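Local atomic coordinates of succinate dehydrogenase subunit A (Mycolicibacterium smegmatis, PDB entry 7D6V), a protein that probably oxidises succinate to fumarate as the FAD-binding flavoprotein subunit of a mycobacterial succinate dehydrogenase, sending the electrons on towards quinone. Residues L89-A94 with V434-R438; G237-I241 with G392-V396. One frame throughout, in Å; residues are numbered along the deposited sequence.

How the contacts relate
Both contacts are largely buried and lie within about 10 Å of the bound FAD, yet they share no helix or strand. Contact 1 joins helices 84-102 and 427-448 mainly through side chains, with no hydrogen bond between the two segments, and a salt bridge beside an apolar patch. Contact 2 pairs strand 240-241 with residues 393-395 of strand 383-395, and backbone hydrogen bonds carry it. Every touching residue of contact 2 is buried except Glu395, whereas contact 1 keeps three partly exposed charged residues. Their centres lie about 19 Å apart, and the nearest atoms are about 6 Å from each other without touching. The side chain of His90 is about 9 Å and that of Ile394 about 10 Å from the FAD.

Contact 1 (L89-A94 with V434-R438); sequences LHAQEA and VFGRR
Leu89 lays its CD2 methyl over one face of the Arg438 guanidinium, 3.5 Å from CZ, the two side chains arriving from opposite directions. The same methyl reaches the Phe435 ring, with CD2 4.2 Å from CE2. His90 follows, its CB 3.8 Å from Phe435 CE1 and its ring beside a methyl of Val434, CD2 to CG2 4.1 Å. His90 NE2 is hydrogen-bonded to Ser430, near the start of helix 427-448, and the ring also meets that of His70. One turn on from Leu89, Glu93 stretches out beyond CG and forms a salt bridge from OE2 to Arg438 NH1, at 2.5 Å. The carboxylate lies at the guanidinium's edge, the two planes turned 38° apart. Arg438 gets there by bending at chi2 and chi3, and its NE is hydrogen-bonded to the carbonyl of Asp399. Ala94 offers its CA to Val434 CG2 at 3.9 Å. Val434 CG1 packs against Glu93 OE1 and His90 CA, so Val434 is a knob among Leu89, His90, Glu93 and Ala94, where the helix segments cross at 96° with axes 10.8 Å apart. Arg438 therefore has its guanidinium fixed on several sides, by a carboxylate at the edge, a leucine methyl over a face and a carbonyl at NE; the nearby Arg437 would add to the positive field around Glu93, probably favouring its ionised form.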
ATOM      1  N   LEU A  89     -30.218  -3.390   8.204  1.00 15.28           N
ATOM      2  CA  LEU A  89     -30.028  -2.446   7.116  1.00 15.28           C
ATOM      3  C   LEU A  89     -28.698  -2.691   6.414  1.00 15.28           C
ATOM      4  O   LEU A  89     -28.620  -2.660   5.180  1.00 15.28           O
ATOM      5  CB  LEU A  89     -30.125  -1.036   7.693  1.00 15.28           C
ATOM      6  CG  LEU A  89     -30.329   0.210   6.856  1.00 15.28           C
ATOM      7  CD1 LEU A  89     -31.671   0.114   6.177  1.00 15.28           C
ATOM      8  CD2 LEU A  89     -30.308   1.394   7.793  1.00 15.28           C
ATOM      9  N   HIS A  90     -27.651  -2.987   7.189  1.00 14.84           N
ATOM     10  CA  HIS A  90     -26.365  -3.361   6.612  1.00 14.84           C
ATOM     11  C   HIS A  90     -26.468  -4.656   5.821  1.00 14.84           C
ATOM     12  O   HIS A  90     -25.863  -4.787   4.753  1.00 14.84           O
ATOM     13  CB  HIS A  90     -25.322  -3.494   7.718  1.00 14.84           C
ATOM     14  CG  HIS A  90     -24.049  -4.147   7.283  1.00 14.84           C
ATOM     15  ND1 HIS A  90     -23.842  -5.507   7.374  1.00 14.84           N
ATOM     16  CD2 HIS A  90     -22.903  -3.627   6.787  1.00 14.84           C
ATOM     17  CE1 HIS A  90     -22.630  -5.797   6.937  1.00 14.84           C
ATOM     18  NE2 HIS A  90     -22.040  -4.674   6.575  1.00 14.84           N
ATOM     19  N   ALA A  91     -27.218  -5.632   6.337  1.00 14.64           N
ATOM     20  CA  ALA A  91     -27.357  -6.899   5.632  1.00 14.64           C
ATOM     21  C   ALA A  91     -28.038  -6.713   4.286  1.00 14.64           C
ATOM     22  O   ALA A  91     -27.602  -7.282   3.279  1.00 14.64           O
ATOM     23  CB  ALA A  91     -28.135  -7.896   6.490  1.00 14.64           C
ATOM     24  N   GLN A  92     -29.100  -5.913   4.237  1.00 14.84           N
ATOM     25  CA  GLN A  92     -29.840  -5.793   2.989  1.00 14.84           C
ATOM     26  C   GLN A  92     -29.328  -4.688   2.073  1.00 14.84           C
ATOM     27  O   GLN A  92     -29.814  -4.577   0.945  1.00 14.84           O
ATOM     28  CB  GLN A  92     -31.334  -5.590   3.261  1.00 14.84           C
ATOM     29  CG  GLN A  92     -31.688  -4.390   4.091  1.00 14.84           C
ATOM     30  CD  GLN A  92     -33.068  -4.508   4.701  1.00 14.84           C
ATOM     31  OE1 GLN A  92     -33.717  -5.545   4.590  1.00 14.84           O
ATOM     32  NE2 GLN A  92     -33.526  -3.442   5.346  1.00 14.84           N
ATOM     33  N   GLU A  93     -28.358  -3.881   2.503  1.00 14.78           N
ATOM     34  CA  GLU A  93     -27.793  -2.856   1.635  1.00 14.78           C
ATOM     35  C   GLU A  93     -26.331  -3.087   1.280  1.00 14.78           C
ATOM     36  O   GLU A  93     -25.767  -2.298   0.517  1.00 14.78           O
ATOM     37  CB  GLU A  93     -27.952  -1.476   2.276  1.00 14.78           C
ATOM     38  CG  GLU A  93     -29.391  -1.055   2.481  1.00 14.78           C
ATOM     39  CD  GLU A  93     -29.506   0.346   3.026  1.00 14.78           C
ATOM     40  OE1 GLU A  93     -28.459   0.952   3.326  1.00 14.78           O
ATOM     41  OE2 GLU A  93     -30.642   0.846   3.151  1.00 14.78           O
ATOM     42  N   ALA A  94     -25.700  -4.131   1.806  1.00 14.35           N
ATOM     43  CA  ALA A  94     -24.282  -4.374   1.562  1.00 14.35           C
ATOM     44  C   ALA A  94     -23.958  -4.742   0.113  1.00 14.35           C
ATOM     45  O   ALA A  94     -22.978  -4.219  -0.429  1.00 14.35           O
ATOM     46  CB  ALA A  94     -23.755  -5.459   2.503  1.00 14.35           C
ATOM     47  N   VAL A 434     -22.003   1.210   3.678  1.00 13.58           N
ATOM     48  CA  VAL A 434     -23.437   1.329   3.930  1.00 13.58           C
ATOM     49  C   VAL A 434     -23.731   2.578   4.750  1.00 13.58           C
ATOM     50  O   VAL A 434     -24.535   3.436   4.357  1.00 13.58           O
ATOM     51  CB  VAL A 434     -23.962   0.060   4.627  1.00 13.58           C
ATOM     52  CG1 VAL A 434     -25.399   0.245   5.079  1.00 13.58           C
ATOM     53  CG2 VAL A 434     -23.847  -1.132   3.704  1.00 13.58           C
ATOM     54  N   PHE A 435     -23.034   2.739   5.866  1.00 14.15           N
ATOM     55  CA  PHE A 435     -23.388   3.814   6.771  1.00 14.15           C
ATOM     56  C   PHE A 435     -22.670   5.120   6.472  1.00 14.15           C
ATOM     57  O   PHE A 435     -23.149   6.166   6.905  1.00 14.15           O
ATOM     58  CB  PHE A 435     -23.161   3.366   8.213  1.00 14.15           C
ATOM     59  CG  PHE A 435     -24.106   2.286   8.639  1.00 14.15           C
ATOM     60  CD1 PHE A 435     -23.678   0.977   8.766  1.00 14.15           C
ATOM     61  CD2 PHE A 435     -25.442   2.570   8.848  1.00 14.15           C
ATOM     62  CE1 PHE A 435     -24.558  -0.018   9.133  1.00 14.15           C
ATOM     63  CE2 PHE A 435     -26.325   1.578   9.216  1.00 14.15           C
ATOM     64  CZ  PHE A 435     -25.883   0.285   9.357  1.00 14.15           C
ATOM     65  N   GLY A 436     -21.600   5.115   5.673  1.00 14.13           N
ATOM     66  CA  GLY A 436     -21.128   6.362   5.106  1.00 14.13           C
ATOM     67  C   GLY A 436     -22.127   6.949   4.132  1.00 14.13           C
ATOM     68  O   GLY A 436     -22.394   8.154   4.155  1.00 14.13           O
ATOM     69  N   ARG A 437     -22.714   6.104   3.280  1.00 14.44           N
ATOM     70  CA  ARG A 437     -23.776   6.592   2.409  1.00 14.44           C
ATOM     71  C   ARG A 437     -24.968   7.088   3.218  1.00 14.44           C
ATOM     72  O   ARG A 437     -25.525   8.157   2.928  1.00 14.44           O
ATOM     73  CB  ARG A 437     -24.207   5.501   1.434  1.00 14.44           C
ATOM     74  CG  ARG A 437     -25.236   5.971   0.438  1.00 14.44           C
ATOM     75  CD  ARG A 437     -25.692   4.856  -0.464  1.00 14.44           C
ATOM     76  NE  ARG A 437     -26.984   5.157  -1.064  1.00 14.44           N
ATOM     77  CZ  ARG A 437     -28.149   4.982  -0.450  1.00 14.44           C
ATOM     78  NH1 ARG A 437     -29.277   5.285  -1.075  1.00 14.44           N
ATOM     79  NH2 ARG A 437     -28.187   4.506   0.785  1.00 14.44           N
ATOM     80  N   ARG A 438     -25.371   6.332   4.246  1.00 14.96           N
ATOM     81  CA  ARG A 438     -26.487   6.782   5.077  1.00 14.96           C
ATOM     82  C   ARG A 438     -26.177   8.111   5.760  1.00 14.96           C
ATOM     83  O   ARG A 438     -27.046   8.983   5.850  1.00 14.96           O
ATOM     84  CB  ARG A 438     -26.853   5.726   6.120  1.00 14.96           C
ATOM     85  CG  ARG A 438     -27.207   4.361   5.564  1.00 14.96           C
ATOM     86  CD  ARG A 438     -28.484   4.377   4.757  1.00 14.96           C
ATOM     87  NE  ARG A 438     -29.677   4.491   5.587  1.00 14.96           N
ATOM     88  CZ  ARG A 438     -30.815   3.851   5.348  1.00 14.96           C
ATOM     89  NH1 ARG A 438     -30.916   3.038   4.309  1.00 14.96           N
ATOM     90  NH2 ARG A 438     -31.854   4.019   6.151  1.00 14.96           N
TER

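Contact 2 (G237-I241 with G392-V396); sequences GSALI and GGIEV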
ATOM      1  N   GLY A 237     -21.662  17.303  22.823  1.00 16.69           N
ATOM      2  CA  GLY A 237     -22.872  17.066  23.581  1.00 16.69           C
ATOM      3  C   GLY A 237     -23.600  15.795  23.207  1.00 16.69           C
ATOM      4  O   GLY A 237     -24.717  15.554  23.673  1.00 16.69           O
ATOM      5  N   SER A 238     -22.980  14.976  22.369  1.00 17.74           N
ATOM      6  CA  SER A 238     -23.557  13.694  21.996  1.00 17.74           C
ATOM      7  C   SER A 238     -23.183  12.655  23.048  1.00 17.74           C
ATOM      8  O   SER A 238     -22.651  12.973  24.115  1.00 17.74           O
ATOM      9  CB  SER A 238     -23.100  13.291  20.599  1.00 17.74           C
ATOM     10  OG  SER A 238     -23.329  14.335  19.674  1.00 17.74           O
ATOM     11  N   ALA A 239     -23.456  11.392  22.752  1.00 17.72           N
ATOM     12  CA  ALA A 239     -23.287  10.316  23.711  1.00 17.72           C
ATOM     13  C   ALA A 239     -22.537   9.160  23.068  1.00 17.72           C
ATOM     14  O   ALA A 239     -22.516   9.007  21.846  1.00 17.72           O
ATOM     15  CB  ALA A 239     -24.638   9.841  24.240  1.00 17.72           C
ATOM     16  N   LEU A 240     -21.918   8.348  23.917  1.00 18.18           N
ATOM     17  CA  LEU A 240     -21.166   7.178  23.495  1.00 18.18           C
ATOM     18  C   LEU A 240     -21.799   5.933  24.102  1.00 18.18           C
ATOM     19  O   LEU A 240     -22.322   5.969  25.218  1.00 18.18           O
ATOM     20  CB  LEU A 240     -19.697   7.286  23.920  1.00 18.18           C
ATOM     21  CG  LEU A 240     -18.670   7.831  22.925  1.00 18.18           C
ATOM     22  CD1 LEU A 240     -19.105   9.154  22.340  1.00 18.18           C
ATOM     23  CD2 LEU A 240     -17.333   7.986  23.615  1.00 18.18           C
ATOM     24  N   ILE A 241     -21.759   4.831  23.356  1.00 17.97           N
ATOM     25  CA  ILE A 241     -22.320   3.568  23.811  1.00 17.97           C
ATOM     26  C   ILE A 241     -21.290   2.467  23.614  1.00 17.97           C
ATOM     27  O   ILE A 241     -20.400   2.561  22.768  1.00 17.97           O
ATOM     28  CB  ILE A 241     -23.626   3.196  23.077  1.00 17.97           C
ATOM     29  CG1 ILE A 241     -23.407   3.171  21.566  1.00 17.97           C
ATOM     30  CG2 ILE A 241     -24.724   4.165  23.421  1.00 17.97           C
ATOM     31  CD1 ILE A 241     -24.495   2.451  20.815  1.00 17.97           C
ATOM     32  N   GLY A 392     -17.634   0.088  20.365  1.00 17.65           N
ATOM     33  CA  GLY A 392     -18.394   1.226  20.828  1.00 17.65           C
ATOM     34  C   GLY A 392     -18.149   2.461  19.987  1.00 17.65           C
ATOM     35  O   GLY A 392     -17.343   2.475  19.059  1.00 17.65           O
ATOM     36  N   GLY A 393     -18.870   3.519  20.326  1.00 16.85           N
ATOM     37  CA  GLY A 393     -18.724   4.765  19.602  1.00 16.85           C
ATOM     38  C   GLY A 393     -19.926   5.660  19.827  1.00 16.85           C
ATOM     39  O   GLY A 393     -20.670   5.492  20.788  1.00 16.85           O
ATOM     40  N   ILE A 394     -20.092   6.609  18.908  1.00 16.85           N
ATOM     41  CA  ILE A 394     -21.158   7.595  19.022  1.00 16.85           C
ATOM     42  C   ILE A 394     -22.500   6.924  18.768  1.00 16.85           C
ATOM     43  O   ILE A 394     -22.683   6.218  17.768  1.00 16.85           O
ATOM     44  CB  ILE A 394     -20.916   8.755  18.047  1.00 16.85           C
ATOM     45  CG1 ILE A 394     -19.541   9.370  18.299  1.00 16.85           C
ATOM     46  CG2 ILE A 394     -21.987   9.811  18.199  1.00 16.85           C
ATOM     47  CD1 ILE A 394     -18.825   9.783  17.050  1.00 16.85           C
ATOM     48  N   GLU A 395     -23.444   7.138  19.679  1.00 17.35           N
ATOM     49  CA  GLU A 395     -24.780   6.567  19.551  1.00 17.35           C
ATOM     50  C   GLU A 395     -25.505   7.236  18.390  1.00 17.35           C
ATOM     51  O   GLU A 395     -25.760   8.444  18.420  1.00 17.35           O
ATOM     52  CB  GLU A 395     -25.546   6.743  20.857  1.00 17.35           C
ATOM     53  CG  GLU A 395     -26.842   5.974  20.919  1.00 17.35           C
ATOM     54  CD  GLU A 395     -27.628   6.277  22.172  1.00 17.35           C
ATOM     55  OE1 GLU A 395     -27.614   7.442  22.615  1.00 17.35           O
ATOM     56  OE2 GLU A 395     -28.258   5.349  22.719  1.00 17.35           O
ATOM     57  N   VAL A 396     -25.842   6.455  17.369  1.00 18.23           N
ATOM     58  CA  VAL A 396     -26.407   6.981  16.137  1.00 18.23           C
ATOM     59  C   VAL A 396     -27.882   6.615  16.064  1.00 18.23           C
ATOM     60  O   VAL A 396     -28.355   5.670  16.702  1.00 18.23           O
ATOM     61  CB  VAL A 396     -25.673   6.449  14.888  1.00 18.23           C
ATOM     62  CG1 VAL A 396     -24.218   6.832  14.908  1.00 18.23           C
ATOM     63  CG2 VAL A 396     -25.814   4.945  14.793  1.00 18.23           C
TER
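Gly393 O takes the backbone N-H of Ile241, with N 2.9 Å away and the bond running nearly along the C=O axis, and receives a CA-H...O contact from Leu240 CA at 3.2 Å. Gly393 N answers with a 3.0 Å bond to Ile241 O, which makes these two residues an antiparallel hydrogen-bonded pair. Leu240 and Ile394 form the adjoining non-hydrogen-bonded pair; their side chains diverge, though Leu240 CD1 still comes within 4.1 Å of Ile394 CG1. Further along, Ala239 O accepts the N-H of Glu395, with N 3.0 Å away and an N-H...O angle of 169° but the donor tilted 34° from the carbonyl plane. Ile394 CA makes a CA-H...O contact with Ala239 O at 3.4 Å. The Glu395 side chain, with CG anti to its own N (chi1 -170°) and extended from there, passes at about a right angle across Ile241, whose CG2 packs 3.7 Å from Glu395 CB. Strand 383-395 is flanked here by 240-241 and by 415-416, since Ile394 also bonds through its backbone to Cys414 and Gly416. Leu240 is hydrogen-bonded through its backbone to Cys583, strand 582-585 packs on Ala239, Ile241 and Glu395, and helix 230-236 meets Ser238, Leu240 and Ile394.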